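Local coordinates for uncharacterized protein (Sus scrofa, PDB 5BNF), which is porcine CD38, a member of the ADP-ribosyl cyclase family, and combines a largely helical part with a part built on a parallel beta sheet flanked by helices, at residues Thr20-Val25 / Asn99-Tyr104; Gln35-Ala40 / Met62-Gln67; Glu55-Leu60 / Ser133-Val138. All blocks are in the same frame, centred on the assembly; numbering follows the deposited sequence.

Interaction 1: Thr20-Val25 / Asn99-Tyr104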
ATOM      1  N   THR A  20     -13.590  14.154  -2.742  1.00 59.96           N
ATOM      2  CA  THR A  20     -12.466  15.059  -2.930  1.00 58.78           C
ATOM      3  C   THR A  20     -11.453  14.487  -3.926  1.00 68.65           C
ATOM      4  O   THR A  20     -10.759  15.235  -4.616  1.00 75.22           O
ATOM      5  CB  THR A  20     -11.750  15.331  -1.604  1.00 49.93           C
ATOM      6  OG1 THR A  20     -12.663  15.950  -0.692  1.00 60.24           O
ATOM      7  CG2 THR A  20     -10.564  16.250  -1.818  1.00 53.00           C
ATOM      8  N   TYR A  21     -11.383  13.162  -4.008  1.00 66.03           N
ATOM      9  CA  TYR A  21     -10.448  12.510  -4.916  1.00 65.60           C
ATOM     10  C   TYR A  21     -10.901  12.544  -6.374  1.00 67.68           C
ATOM     11  O   TYR A  21     -10.121  12.896  -7.257  1.00 68.06           O
ATOM     12  CB  TYR A  21     -10.222  11.047  -4.504  1.00 39.47           C
ATOM     13  CG  TYR A  21      -9.093  10.372  -5.260  1.00 40.22           C
ATOM     14  CD1 TYR A  21      -7.762  10.586  -4.907  1.00 42.91           C
ATOM     15  CD2 TYR A  21      -9.356   9.534  -6.341  1.00 56.20           C
ATOM     16  CE1 TYR A  21      -6.716   9.973  -5.615  1.00 30.48           C
ATOM     17  CE2 TYR A  21      -8.319   8.921  -7.054  1.00 43.46           C
ATOM     18  CZ  TYR A  21      -7.006   9.145  -6.681  1.00 39.98           C
ATOM     19  OH  TYR A  21      -5.990   8.520  -7.360  1.00 41.13           O
ATOM     20  N   ILE A  22     -12.156  12.184  -6.626  1.00 69.24           N
ATOM     21  CA  ILE A  22     -12.670  12.141  -7.992  1.00 72.06           C
ATOM     22  C   ILE A  22     -13.080  13.469  -8.617  1.00 75.59           C
ATOM     23  O   ILE A  22     -13.431  13.513  -9.797  1.00 75.51           O
ATOM     24  CB  ILE A  22     -13.871  11.195  -8.111  1.00 69.94           C
ATOM     25  CG1 ILE A  22     -15.024  11.704  -7.247  1.00 74.67           C
ATOM     26  CG2 ILE A  22     -13.458   9.794  -7.712  1.00 74.23           C
ATOM     27  CD1 ILE A  22     -16.356  11.043  -7.560  1.00 83.18           C
ATOM     28  N   ARG A  23     -13.046  14.545  -7.845  1.00 76.42           N
ATOM     29  CA  ARG A  23     -13.421  15.840  -8.386  1.00 83.03           C
ATOM     30  C   ARG A  23     -12.246  16.792  -8.398  1.00 84.44           C
ATOM     31  O   ARG A  23     -12.252  17.789  -9.121  1.00 89.01           O
ATOM     32  CB  ARG A  23     -14.555  16.447  -7.565  1.00 90.88           C
ATOM     33  CG  ARG A  23     -15.893  15.744  -7.724  1.00 97.87           C
ATOM     34  CD  ARG A  23     -16.543  15.572  -6.367  1.00101.05           C
ATOM     35  NE  ARG A  23     -17.971  15.286  -6.440  1.00 98.62           N
ATOM     36  CZ  ARG A  23     -18.846  15.725  -5.542  1.00102.03           C
ATOM     37  NH1 ARG A  23     -18.425  16.464  -4.523  1.00 94.96           N
ATOM     38  NH2 ARG A  23     -20.135  15.434  -5.659  1.00 99.74           N
ATOM     39  N   VAL A  24     -11.230  16.476  -7.605  1.00 79.34           N
ATOM     40  CA  VAL A  24     -10.069  17.342  -7.514  1.00 74.06           C
ATOM     41  C   VAL A  24      -8.729  16.644  -7.711  1.00 76.08           C
ATOM     42  O   VAL A  24      -7.960  17.008  -8.599  1.00 79.84           O
ATOM     43  CB  VAL A  24     -10.050  18.051  -6.159  1.00 61.71           C
ATOM     44  CG1 VAL A  24      -9.032  19.170  -6.174  1.00 64.23           C
ATOM     45  CG2 VAL A  24     -11.439  18.568  -5.835  1.00 55.50           C
ATOM     46  N   VAL A  25      -8.447  15.644  -6.884  1.00 77.26           N
ATOM     47  CA  VAL A  25      -7.183  14.922  -6.969  1.00 77.88           C
ATOM     48  C   VAL A  25      -6.945  14.330  -8.355  1.00 74.47           C
ATOM     49  O   VAL A  25      -5.886  14.515  -8.952  1.00 78.33           O
ATOM     50  CB  VAL A  25      -7.118  13.787  -5.934  1.00 84.69           C
ATOM     51  CG1 VAL A  25      -5.690  13.269  -5.831  1.00 89.95           C
ATOM     52  CG2 VAL A  25      -7.617  14.283  -4.585  1.00 91.76           C
ATOM     53  N   ASN A  99      -1.548   7.486  -3.115  1.00 36.83           N
ATOM     54  CA  ASN A  99      -2.049   8.500  -4.041  1.00 38.09           C
ATOM     55  C   ASN A  99      -3.145   7.949  -4.947  1.00 38.04           C
ATOM     56  O   ASN A  99      -3.724   8.680  -5.746  1.00 41.42           O
ATOM     57  CB  ASN A  99      -0.910   9.085  -4.885  1.00 29.36           C
ATOM     58  CG  ASN A  99       0.117   9.820  -4.047  1.00 35.21           C
ATOM     59  OD1 ASN A  99      -0.230  10.651  -3.210  1.00 35.20           O
ATOM     60  ND2 ASN A  99       1.391   9.525  -4.278  1.00 38.31           N
ATOM     61  N   THR A 100      -3.432   6.658  -4.819  1.00 39.24           N
ATOM     62  CA  THR A 100      -4.485   6.038  -5.612  1.00 28.01           C
ATOM     63  C   THR A 100      -5.786   6.277  -4.867  1.00 34.78           C
ATOM     64  O   THR A 100      -5.772   6.625  -3.690  1.00 35.70           O
ATOM     65  CB  THR A 100      -4.280   4.528  -5.753  1.00 41.33           C
ATOM     66  OG1 THR A 100      -4.360   3.907  -4.462  1.00 37.24           O
ATOM     67  CG2 THR A 100      -2.927   4.243  -6.367  1.00 38.61           C
ATOM     68  N   LEU A 101      -6.906   6.090  -5.555  1.00 42.33           N
ATOM     69  CA  LEU A 101      -8.225   6.287  -4.960  1.00 49.97           C
ATOM     70  C   LEU A 101      -8.401   5.555  -3.623  1.00 44.84           C
ATOM     71  O   LEU A 101      -8.631   6.181  -2.587  1.00 43.02           O
ATOM     72  CB  LEU A 101      -9.311   5.835  -5.944  1.00 43.61           C
ATOM     73  CG  LEU A 101     -10.761   5.946  -5.463  1.00 55.57           C
ATOM     74  CD1 LEU A 101     -11.039   7.337  -4.909  1.00 37.13           C
ATOM     75  CD2 LEU A 101     -11.687   5.635  -6.621  1.00 51.08           C
ATOM     76  N   LEU A 102      -8.288   4.231  -3.649  1.00 37.23           N
ATOM     77  CA  LEU A 102      -8.448   3.427  -2.437  1.00 39.29           C
ATOM     78  C   LEU A 102      -7.419   3.687  -1.336  1.00 34.31           C
ATOM     79  O   LEU A 102      -7.768   3.767  -0.159  1.00 38.30           O
ATOM     80  CB  LEU A 102      -8.458   1.942  -2.804  1.00 20.92           C
ATOM     81  CG  LEU A 102      -9.726   1.538  -3.556  1.00 30.32           C
ATOM     82  CD1 LEU A 102      -9.602   0.117  -4.078  1.00 41.32           C
ATOM     83  CD2 LEU A 102     -10.925   1.683  -2.625  1.00 30.71           C
ATOM     84  N   GLY A 103      -6.154   3.823  -1.709  1.00 29.49           N
ATOM     85  CA  GLY A 103      -5.142   4.076  -0.703  1.00 27.45           C
ATOM     86  C   GLY A 103      -5.317   5.460  -0.114  1.00 30.90           C
ATOM     87  O   GLY A 103      -4.946   5.722   1.034  1.00 34.47           O
ATOM     88  N   TYR A 104      -5.910   6.341  -0.909  1.00 25.00           N
ATOM     89  CA  TYR A 104      -6.132   7.723  -0.519  1.00 30.93           C
ATOM     90  C   TYR A 104      -7.181   7.908   0.573  1.00 41.18           C
ATOM     91  O   TYR A 104      -6.961   8.634   1.546  1.00 38.37           O
ATOM     92  CB  TYR A 104      -6.539   8.541  -1.747  1.00 41.48           C
ATOM     93  CG  TYR A 104      -6.951   9.949  -1.415  1.00 50.09           C
ATOM     94  CD1 TYR A 104      -6.008  10.893  -1.009  1.00 64.01           C
ATOM     95  CD2 TYR A 104      -8.288  10.330  -1.463  1.00 54.89           C
ATOM     96  CE1 TYR A 104      -6.388  12.179  -0.659  1.00 59.70           C
ATOM     97  CE2 TYR A 104      -8.677  11.614  -1.113  1.00 71.35           C
ATOM     98  CZ  TYR A 104      -7.722  12.532  -0.712  1.00 62.75           C
ATOM     99  OH  TYR A 104      -8.108  13.801  -0.360  1.00 78.69           O
TER

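Interaction 2: Gln35-Ala40 / Met62-Gln67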
ATOM      1  N   GLN A  35     -20.619   7.045  -2.886  1.00 77.08           N
ATOM      2  CA  GLN A  35     -21.520   6.374  -1.955  1.00 75.32           C
ATOM      3  C   GLN A  35     -21.483   4.862  -2.187  1.00 71.73           C
ATOM      4  O   GLN A  35     -21.554   4.079  -1.240  1.00 75.70           O
ATOM      5  CB  GLN A  35     -22.948   6.910  -2.111  1.00 74.01           C
ATOM      6  CG  GLN A  35     -24.054   5.996  -1.564  1.00 85.69           C
ATOM      7  CD  GLN A  35     -23.886   5.618  -0.098  1.00 85.30           C
ATOM      8  OE1 GLN A  35     -23.641   6.470   0.758  1.00 93.33           O
ATOM      9  NE2 GLN A  35     -24.038   4.331   0.198  1.00 74.65           N
ATOM     10  N   LYS A  36     -21.358   4.459  -3.445  1.00 60.89           N
ATOM     11  CA  LYS A  36     -21.296   3.046  -3.797  1.00 57.38           C
ATOM     12  C   LYS A  36     -20.051   2.444  -3.161  1.00 59.59           C
ATOM     13  O   LYS A  36     -20.094   1.352  -2.596  1.00 54.87           O
ATOM     14  CB  LYS A  36     -21.214   2.892  -5.315  1.00 56.16           C
ATOM     15  CG  LYS A  36     -22.235   1.948  -5.915  1.00 54.19           C
ATOM     16  CD  LYS A  36     -22.903   2.583  -7.127  1.00 64.07           C
ATOM     17  CE  LYS A  36     -21.887   2.978  -8.192  1.00 74.10           C
ATOM     18  NZ  LYS A  36     -22.526   3.720  -9.316  1.00 75.86           N
ATOM     19  N   ILE A  37     -18.942   3.171  -3.270  1.00 60.35           N
ATOM     20  CA  ILE A  37     -17.669   2.732  -2.715  1.00 53.83           C
ATOM     21  C   ILE A  37     -17.783   2.565  -1.201  1.00 54.07           C
ATOM     22  O   ILE A  37     -17.481   1.500  -0.666  1.00 58.56           O
ATOM     23  CB  ILE A  37     -16.538   3.751  -3.025  1.00 50.73           C
ATOM     24  CG1 ILE A  37     -16.318   3.860  -4.536  1.00 52.47           C
ATOM     25  CG2 ILE A  37     -15.244   3.315  -2.360  1.00 42.48           C
ATOM     26  CD1 ILE A  37     -15.717   2.621  -5.178  1.00 44.89           C
ATOM     27  N   LYS A  38     -18.226   3.621  -0.525  1.00 48.60           N
ATOM     28  CA  LYS A  38     -18.384   3.615   0.927  1.00 49.78           C
ATOM     29  C   LYS A  38     -19.203   2.426   1.405  1.00 55.84           C
ATOM     30  O   LYS A  38     -18.907   1.829   2.443  1.00 61.25           O
ATOM     31  CB  LYS A  38     -19.052   4.910   1.382  1.00 28.63           C
ATOM     32  CG  LYS A  38     -19.662   4.835   2.770  1.00 40.42           C
ATOM     33  CD  LYS A  38     -20.592   6.011   3.028  1.00 36.53           C
ATOM     34  CE  LYS A  38     -21.643   5.662   4.071  1.00 49.10           C
ATOM     35  NZ  LYS A  38     -22.648   6.752   4.244  1.00 45.99           N
ATOM     36  N   LYS A  39     -20.240   2.093   0.647  1.00 53.44           N
ATOM     37  CA  LYS A  39     -21.106   0.976   0.986  1.00 56.34           C
ATOM     38  C   LYS A  39     -20.313  -0.322   0.937  1.00 55.46           C
ATOM     39  O   LYS A  39     -20.407  -1.153   1.835  1.00 62.62           O
ATOM     40  CB  LYS A  39     -22.275   0.899   0.002  1.00 59.96           C
ATOM     41  CG  LYS A  39     -23.265  -0.210   0.308  1.00 59.63           C
ATOM     42  CD  LYS A  39     -23.974   0.038   1.626  1.00 57.24           C
ATOM     43  CE  LYS A  39     -24.942  -1.086   1.940  1.00 63.99           C
ATOM     44  NZ  LYS A  39     -25.549  -0.905   3.289  1.00 77.57           N
ATOM     45  N   ALA A  40     -19.532  -0.488  -0.123  1.00 48.95           N
ATOM     46  CA  ALA A  40     -18.718  -1.681  -0.303  1.00 46.97           C
ATOM     47  C   ALA A  40     -17.655  -1.832   0.788  1.00 39.13           C
ATOM     48  O   ALA A  40     -17.445  -2.921   1.328  1.00 32.09           O
ATOM     49  CB  ALA A  40     -18.058  -1.636  -1.653  1.00 32.49           C
ATOM     50  N   MET A  62     -12.599  -3.649  -4.497  1.00 38.86           N
ATOM     51  CA  MET A  62     -11.464  -3.540  -5.406  1.00 46.82           C
ATOM     52  C   MET A  62     -11.929  -3.346  -6.841  1.00 53.65           C
ATOM     53  O   MET A  62     -11.198  -2.819  -7.678  1.00 55.46           O
ATOM     54  CB  MET A  62     -10.580  -4.786  -5.302  1.00 41.19           C
ATOM     55  CG  MET A  62      -9.978  -4.954  -3.926  1.00 41.59           C
ATOM     56  SD  MET A  62      -9.112  -3.460  -3.413  1.00 49.95           S
ATOM     57  CE  MET A  62      -7.492  -4.075  -3.145  1.00 63.49           C
ATOM     58  N   LYS A  63     -13.159  -3.768  -7.111  1.00 56.91           N
ATOM     59  CA  LYS A  63     -13.751  -3.651  -8.434  1.00 49.51           C
ATOM     60  C   LYS A  63     -14.245  -2.222  -8.655  1.00 45.19           C
ATOM     61  O   LYS A  63     -14.000  -1.630  -9.698  1.00 46.62           O
ATOM     62  CB  LYS A  63     -14.910  -4.642  -8.563  1.00 48.75           C
ATOM     63  CG  LYS A  63     -15.468  -4.804  -9.963  1.00 57.02           C
ATOM     64  CD  LYS A  63     -16.566  -5.854  -9.983  1.00 65.11           C
ATOM     65  CE  LYS A  63     -16.927  -6.264 -11.404  1.00 79.94           C
ATOM     66  NZ  LYS A  63     -18.128  -7.151 -11.431  1.00 83.20           N
ATOM     67  N   LEU A  64     -14.923  -1.665  -7.661  1.00 51.09           N
ATOM     68  CA  LEU A  64     -15.444  -0.308  -7.775  1.00 54.75           C
ATOM     69  C   LEU A  64     -14.380   0.764  -7.602  1.00 57.78           C
ATOM     70  O   LEU A  64     -14.612   1.924  -7.930  1.00 59.27           O
ATOM     71  CB  LEU A  64     -16.546  -0.073  -6.746  1.00 51.02           C
ATOM     72  CG  LEU A  64     -17.821  -0.909  -6.869  1.00 61.08           C
ATOM     73  CD1 LEU A  64     -18.729  -0.554  -5.706  1.00 48.26           C
ATOM     74  CD2 LEU A  64     -18.529  -0.640  -8.199  1.00 52.61           C
ATOM     75  N   GLY A  65     -13.217   0.382  -7.085  1.00 59.87           N
ATOM     76  CA  GLY A  65     -12.162   1.358  -6.877  1.00 56.32           C
ATOM     77  C   GLY A  65     -10.919   1.135  -7.719  1.00 56.62           C
ATOM     78  O   GLY A  65      -9.900   1.799  -7.520  1.00 51.15           O
ATOM     79  N   HIS A  66     -10.989   0.204  -8.662  1.00 53.91           N
ATOM     80  CA  HIS A  66      -9.837  -0.063  -9.504  1.00 58.72           C
ATOM     81  C   HIS A  66      -9.441   1.155 -10.328  1.00 59.47           C
ATOM     82  O   HIS A  66     -10.289   1.940 -10.750  1.00 54.57           O
ATOM     83  CB  HIS A  66     -10.107  -1.239 -10.444  1.00 70.88           C
ATOM     84  CG  HIS A  66      -9.002  -1.480 -11.424  1.00 85.37           C
ATOM     85  ND1 HIS A  66      -8.744  -0.628 -12.476  1.00 87.66           N
ATOM     86  CD2 HIS A  66      -8.052  -2.444 -11.481  1.00 82.88           C
ATOM     87  CE1 HIS A  66      -7.683  -1.054 -13.136  1.00 78.16           C
ATOM     88  NE2 HIS A  66      -7.243  -2.155 -12.552  1.00 71.26           N
ATOM     89  N   GLN A  67      -8.140   1.297 -10.554  1.00 57.43           N
ATOM     90  CA  GLN A  67      -7.603   2.402 -11.333  1.00 57.81           C
ATOM     91  C   GLN A  67      -6.165   2.068 -11.716  1.00 62.55           C
ATOM     92  O   GLN A  67      -5.338   1.809 -10.845  1.00 67.02           O
ATOM     93  CB  GLN A  67      -7.637   3.694 -10.505  1.00 45.83           C
ATOM     94  CG  GLN A  67      -6.272   4.184 -10.040  1.00 51.93           C
ATOM     95  CD  GLN A  67      -6.357   5.348  -9.077  1.00 62.99           C
ATOM     96  OE1 GLN A  67      -6.976   5.247  -8.017  1.00 68.31           O
ATOM     97  NE2 GLN A  67      -5.725   6.460  -9.435  1.00 54.98           N
TER

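Interaction 3: Glu55-Leu60 / Ser133-Val138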
ATOM      1  N   GLU A  55      -9.249 -11.828   1.610  1.00 32.07           N
ATOM      2  CA  GLU A  55      -9.063 -10.948   0.460  1.00 35.56           C
ATOM      3  C   GLU A  55     -10.389 -10.774  -0.275  1.00 35.14           C
ATOM      4  O   GLU A  55     -10.797  -9.661  -0.614  1.00 29.05           O
ATOM      5  CB  GLU A  55      -8.024 -11.553  -0.482  1.00 37.28           C
ATOM      6  CG  GLU A  55      -6.903 -10.605  -0.848  1.00 52.67           C
ATOM      7  CD  GLU A  55      -5.761 -11.304  -1.559  1.00 68.32           C
ATOM      8  OE1 GLU A  55      -6.018 -12.001  -2.564  1.00 50.43           O
ATOM      9  OE2 GLU A  55      -4.602 -11.152  -1.110  1.00 68.27           O
ATOM     10  N   GLU A  56     -11.067 -11.897  -0.481  1.00 33.38           N
ATOM     11  CA  GLU A  56     -12.355 -11.940  -1.166  1.00 33.16           C
ATOM     12  C   GLU A  56     -13.393 -10.948  -0.645  1.00 33.98           C
ATOM     13  O   GLU A  56     -14.178 -10.410  -1.426  1.00 34.08           O
ATOM     14  CB  GLU A  56     -12.940 -13.352  -1.082  1.00 43.41           C
ATOM     15  CG  GLU A  56     -12.183 -14.427  -1.864  1.00 45.69           C
ATOM     16  CD  GLU A  56     -10.740 -14.595  -1.427  1.00 50.74           C
ATOM     17  OE1 GLU A  56     -10.437 -14.379  -0.235  1.00 40.61           O
ATOM     18  OE2 GLU A  56      -9.906 -14.964  -2.277  1.00 63.61           O
ATOM     19  N   ASP A  57     -13.413 -10.714   0.665  1.00 26.49           N
ATOM     20  CA  ASP A  57     -14.384  -9.788   1.237  1.00 27.31           C
ATOM     21  C   ASP A  57     -14.275  -8.405   0.616  1.00 35.19           C
ATOM     22  O   ASP A  57     -15.178  -7.586   0.764  1.00 42.82           O
ATOM     23  CB  ASP A  57     -14.206  -9.665   2.756  1.00 27.11           C
ATOM     24  CG  ASP A  57     -14.400 -10.987   3.481  1.00 35.11           C
ATOM     25  OD1 ASP A  57     -15.293 -11.761   3.090  1.00 36.47           O
ATOM     26  OD2 ASP A  57     -13.665 -11.249   4.454  1.00 40.83           O
ATOM     27  N   TYR A  58     -13.172  -8.144  -0.079  1.00 37.49           N
ATOM     28  CA  TYR A  58     -12.976  -6.842  -0.703  1.00 41.84           C
ATOM     29  C   TYR A  58     -13.135  -6.836  -2.224  1.00 44.04           C
ATOM     30  O   TYR A  58     -12.866  -5.822  -2.870  1.00 45.04           O
ATOM     31  CB  TYR A  58     -11.595  -6.289  -0.350  1.00 38.59           C
ATOM     32  CG  TYR A  58     -11.440  -5.797   1.072  1.00 30.35           C
ATOM     33  CD1 TYR A  58     -12.202  -4.740   1.556  1.00 32.83           C
ATOM     34  CD2 TYR A  58     -10.479  -6.351   1.915  1.00 33.97           C
ATOM     35  CE1 TYR A  58     -12.004  -4.239   2.847  1.00 20.40           C
ATOM     36  CE2 TYR A  58     -10.276  -5.860   3.202  1.00 21.99           C
ATOM     37  CZ  TYR A  58     -11.036  -4.810   3.663  1.00 20.33           C
ATOM     38  OH  TYR A  58     -10.836  -4.349   4.948  1.00 22.93           O
ATOM     39  N   ASP A  59     -13.567  -7.952  -2.804  1.00 41.53           N
ATOM     40  CA  ASP A  59     -13.739  -8.006  -4.253  1.00 43.72           C
ATOM     41  C   ASP A  59     -14.527  -6.798  -4.747  1.00 43.53           C
ATOM     42  O   ASP A  59     -14.011  -5.969  -5.493  1.00 43.93           O
ATOM     43  CB  ASP A  59     -14.447  -9.297  -4.677  1.00 36.83           C
ATOM     44  CG  ASP A  59     -13.595 -10.533  -4.446  1.00 59.53           C
ATOM     45  OD1 ASP A  59     -12.355 -10.402  -4.367  1.00 84.70           O
ATOM     46  OD2 ASP A  59     -14.163 -11.639  -4.357  1.00 68.02           O
ATOM     47  N   LEU A  60     -15.773  -6.696  -4.306  1.00 39.04           N
ATOM     48  CA  LEU A  60     -16.635  -5.592  -4.693  1.00 47.46           C
ATOM     49  C   LEU A  60     -15.882  -4.269  -4.598  1.00 49.03           C
ATOM     50  O   LEU A  60     -15.874  -3.479  -5.538  1.00 52.08           O
ATOM     51  CB  LEU A  60     -17.862  -5.561  -3.775  1.00 57.34           C
ATOM     52  CG  LEU A  60     -19.054  -4.632  -4.062  1.00 70.44           C
ATOM     53  CD1 LEU A  60     -18.602  -3.199  -4.140  1.00 72.38           C
ATOM     54  CD2 LEU A  60     -19.716  -5.024  -5.368  1.00 85.67           C
ATOM     55  N   SER A 133      -5.192 -12.003   9.820  1.00 18.53           N
ATOM     56  CA  SER A 133      -6.408 -11.824   9.044  1.00 15.74           C
ATOM     57  C   SER A 133      -7.405 -10.829   9.667  1.00 23.98           C
ATOM     58  O   SER A 133      -8.569 -11.156   9.926  1.00 23.57           O
ATOM     59  CB  SER A 133      -7.082 -13.187   8.806  1.00 18.40           C
ATOM     60  OG  SER A 133      -7.487 -13.782  10.020  1.00 32.92           O
ATOM     61  N   ASN A 134      -6.931  -9.614   9.923  1.00 26.18           N
ATOM     62  CA  ASN A 134      -7.782  -8.556  10.456  1.00 23.06           C
ATOM     63  C   ASN A 134      -8.076  -7.678   9.235  1.00 27.33           C
ATOM     64  O   ASN A 134      -7.290  -7.638   8.280  1.00 29.26           O
ATOM     65  CB  ASN A 134      -7.049  -7.760  11.548  1.00 23.31           C
ATOM     66  CG  ASN A 134      -5.964  -6.852  10.991  1.00 20.59           C
ATOM     67  OD1 ASN A 134      -6.256  -5.870  10.321  1.00 26.91           O
ATOM     68  ND2 ASN A 134      -4.710  -7.183  11.267  1.00 16.50           N
ATOM     69  N   PHE A 135      -9.190  -6.969   9.255  1.00 24.68           N
ATOM     70  CA  PHE A 135      -9.573  -6.162   8.104  1.00 31.85           C
ATOM     71  C   PHE A 135      -8.675  -5.021   7.608  1.00 27.47           C
ATOM     72  O   PHE A 135      -8.726  -4.680   6.426  1.00 19.57           O
ATOM     73  CB  PHE A 135     -11.013  -5.685   8.293  1.00 26.82           C
ATOM     74  CG  PHE A 135     -12.022  -6.772   8.061  1.00 28.16           C
ATOM     75  CD1 PHE A 135     -12.334  -7.175   6.768  1.00 17.76           C
ATOM     76  CD2 PHE A 135     -12.608  -7.442   9.133  1.00 15.51           C
ATOM     77  CE1 PHE A 135     -13.219  -8.236   6.545  1.00 33.71           C
ATOM     78  CE2 PHE A 135     -13.491  -8.501   8.919  1.00 24.03           C
ATOM     79  CZ  PHE A 135     -13.795  -8.900   7.626  1.00 35.74           C
ATOM     80  N   VAL A 136      -7.846  -4.445   8.472  1.00 17.42           N
ATOM     81  CA  VAL A 136      -6.955  -3.379   8.031  1.00 28.79           C
ATOM     82  C   VAL A 136      -5.754  -3.944   7.262  1.00 31.83           C
ATOM     83  O   VAL A 136      -5.386  -3.452   6.186  1.00 28.55           O
ATOM     84  CB  VAL A 136      -6.457  -2.539   9.230  1.00 32.51           C
ATOM     85  CG1 VAL A 136      -5.321  -1.619   8.802  1.00 22.10           C
ATOM     86  CG2 VAL A 136      -7.598  -1.706   9.767  1.00 14.68           C
ATOM     87  N   SER A 137      -5.151  -4.989   7.809  1.00 24.22           N
ATOM     88  CA  SER A 137      -4.000  -5.600   7.178  1.00 22.30           C
ATOM     89  C   SER A 137      -4.353  -6.271   5.859  1.00 29.70           C
ATOM     90  O   SER A 137      -3.634  -6.131   4.872  1.00 32.01           O
ATOM     91  CB  SER A 137      -3.364  -6.606   8.127  1.00 20.81           C
ATOM     92  OG  SER A 137      -2.924  -5.946   9.298  1.00 23.94           O
ATOM     93  N   VAL A 138      -5.459  -7.002   5.830  1.00 20.32           N
ATOM     94  CA  VAL A 138      -5.838  -7.672   4.603  1.00 16.80           C
ATOM     95  C   VAL A 138      -6.072  -6.651   3.511  1.00 13.80           C
ATOM     96  O   VAL A 138      -5.666  -6.840   2.368  1.00 22.18           O
ATOM     97  CB  VAL A 138      -7.082  -8.522   4.795  1.00 15.20           C
ATOM     98  CG1 VAL A 138      -7.663  -8.913   3.450  1.00 17.32           C
ATOM     99  CG2 VAL A 138      -6.703  -9.775   5.592  1.00 24.04           C
TER

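Interaction 1: Thr20-Val25 / Asn99-Tyr104
Polar contact between Tyr21 and Asn99 consists of one hydrogen bond: Tyr21 OH donates to Asn99 O at 2.8 Å. With a C=O...donor angle of 137° and the donor in the carbonyl plane, the phenol uses a lone pair of that oxygen, which lies at the edge of the ring. The same hydroxyl is hydrogen-bonded to Gln67 NE2, so two bonds grip it and fix the end of the side chain. CG of Tyr21 stands anti to the backbone N (chi1 -171°), which carries the ring across to the other segment.

A CH-pi contact covers one face of this ring, where Leu101 CA sits over the face, 3.6 Å from the centroid. Helix 10-25, which ends in a wider pi-type turn at 21-25, thereby packs on the start of helix 101-106. Thr100 is the N-cap of the latter, its OG1 accepting from Gly103 N at 3.3 Å and also hydrogen-bonded to Leu97 O.

The Tyr21 and Tyr104 rings meet obliquely, centroids 5.2 Å apart and planes at 35°, with Tyr21 CD1 over a face of Tyr104. Val25 CG2 reaches Tyr104 CZ at 4.3 Å, while the Thr20 methyl CG2 lies against the phenol oxygen Tyr104 OH at 3.8 Å.

Interaction 2: Gln35-Ala40 / Met62-Gln67
Leu64 meets Ile37 and Ala40 in a contact carried mainly by apolar side chains, and it contributes 86 Å² of the 184 Å² buried between the two segments. The closest carbon-carbon pair is Ile37 CD1 with Leu64 CB at 3.2 Å, nearer than carbons usually pack; the same methyl lies 3.0 Å from Leu64 O and abuts the backbone N of Gly65. CG1 of Ile37 stands opposite the carbonyl carbon (chi1 -63°), and chi2 of -69° bends CD1 toward Leu64. The side chains run antiparallel to each other, so Ile37 touches the base of Leu64 while the tip of Leu64 travels on to the other helix. There Leu64 CD1 rests 4.2 Å from Ala40 CB and 3.9 Å from Lys36 O.

This is side-chain packing between two helices, 34-45 and the end of 59-64; the nearest CA atoms of the two segments, Ile37 CA and Leu64 CA, are 6.3 Å apart. Gly65 is the first residue to leave helical backbone angles, with phi -115°, so the second segment turns out of its helix just beside the Ile37 methyl.

Further out, Leu61 packs on both Ile37 and Ala40, extending the apolar surface back along helix 59-64. Arg32 NH1 donates to Leu64 O and His66 O, tying down the chain as it leaves the helix. On the other segment, Asp33 OD2 accepts from Lys36 N near the start of helix 34-45.

Interaction 3: Glu55-Leu60 / Ser133-Val138
Tyr58 and Phe135 join two helix starts: Tyr58 occupies the N-cap position of helix 59-64, and Phe135 opens helix 135-149 directly after its own N-cap, Asn134. That cap is well defined, since Asn134 OD1 accepts from Ser137 N at 2.9 Å with an N-H...O angle of 173°, and more weakly from Val136 N. Its amide nitrogen donates to Ser137 OG and to Cys131 O, which fixes the rotation of the side-chain amide.

Phe135 comes next and supplies the polar link. Its backbone O accepts from Tyr58 OH at 2.6 Å, with a C=O...donor angle of 128° and the donor tilted 33° from the carbonyl plane. The hydroxyl also lies at the edge of the Phe135 ring, close to its plane, and is bonded to Trp111 NE1, so two partners hold it. Elsewhere on the ring, Phe135 CE1 is 3.7 Å from Asp57 OD2, an oblique approach in which the carboxylate is turned partway out of the ring plane; Arg54 N supplies that oxygen with a hydrogen bond.

One turn further on, Val138 points toward the other segment. Its CG1, anti to the backbone N, sits at the edge of the Tyr58 ring, 4.0 Å from CE2. The same methyl packs against the backbone of Glu55, with Val138 CG1 3.8 Å from Glu55 N.

Interactions 1 and 2 lie about 12 Å apart between centres, interactions 2 and 3 about 13 Å, and interactions 1 and 3 about 20 Å without touching, which places interaction 2 between the others. Helix 59-64 serves both interaction 2, by its end, and interaction 3, by its start, with Ala40 packing on Leu60 between them. Gln67 connects interactions 1 and 2 by a hydrogen bond to Leu101 N. Along the chain, both segments of interaction 2 fall between those of interaction 1, whereas interaction 3 alternates with each. The first five helices of the chain, 10-25, 34-45, 59-64, 101-106 and 135-149, are thus packed together into one helical part of the fold.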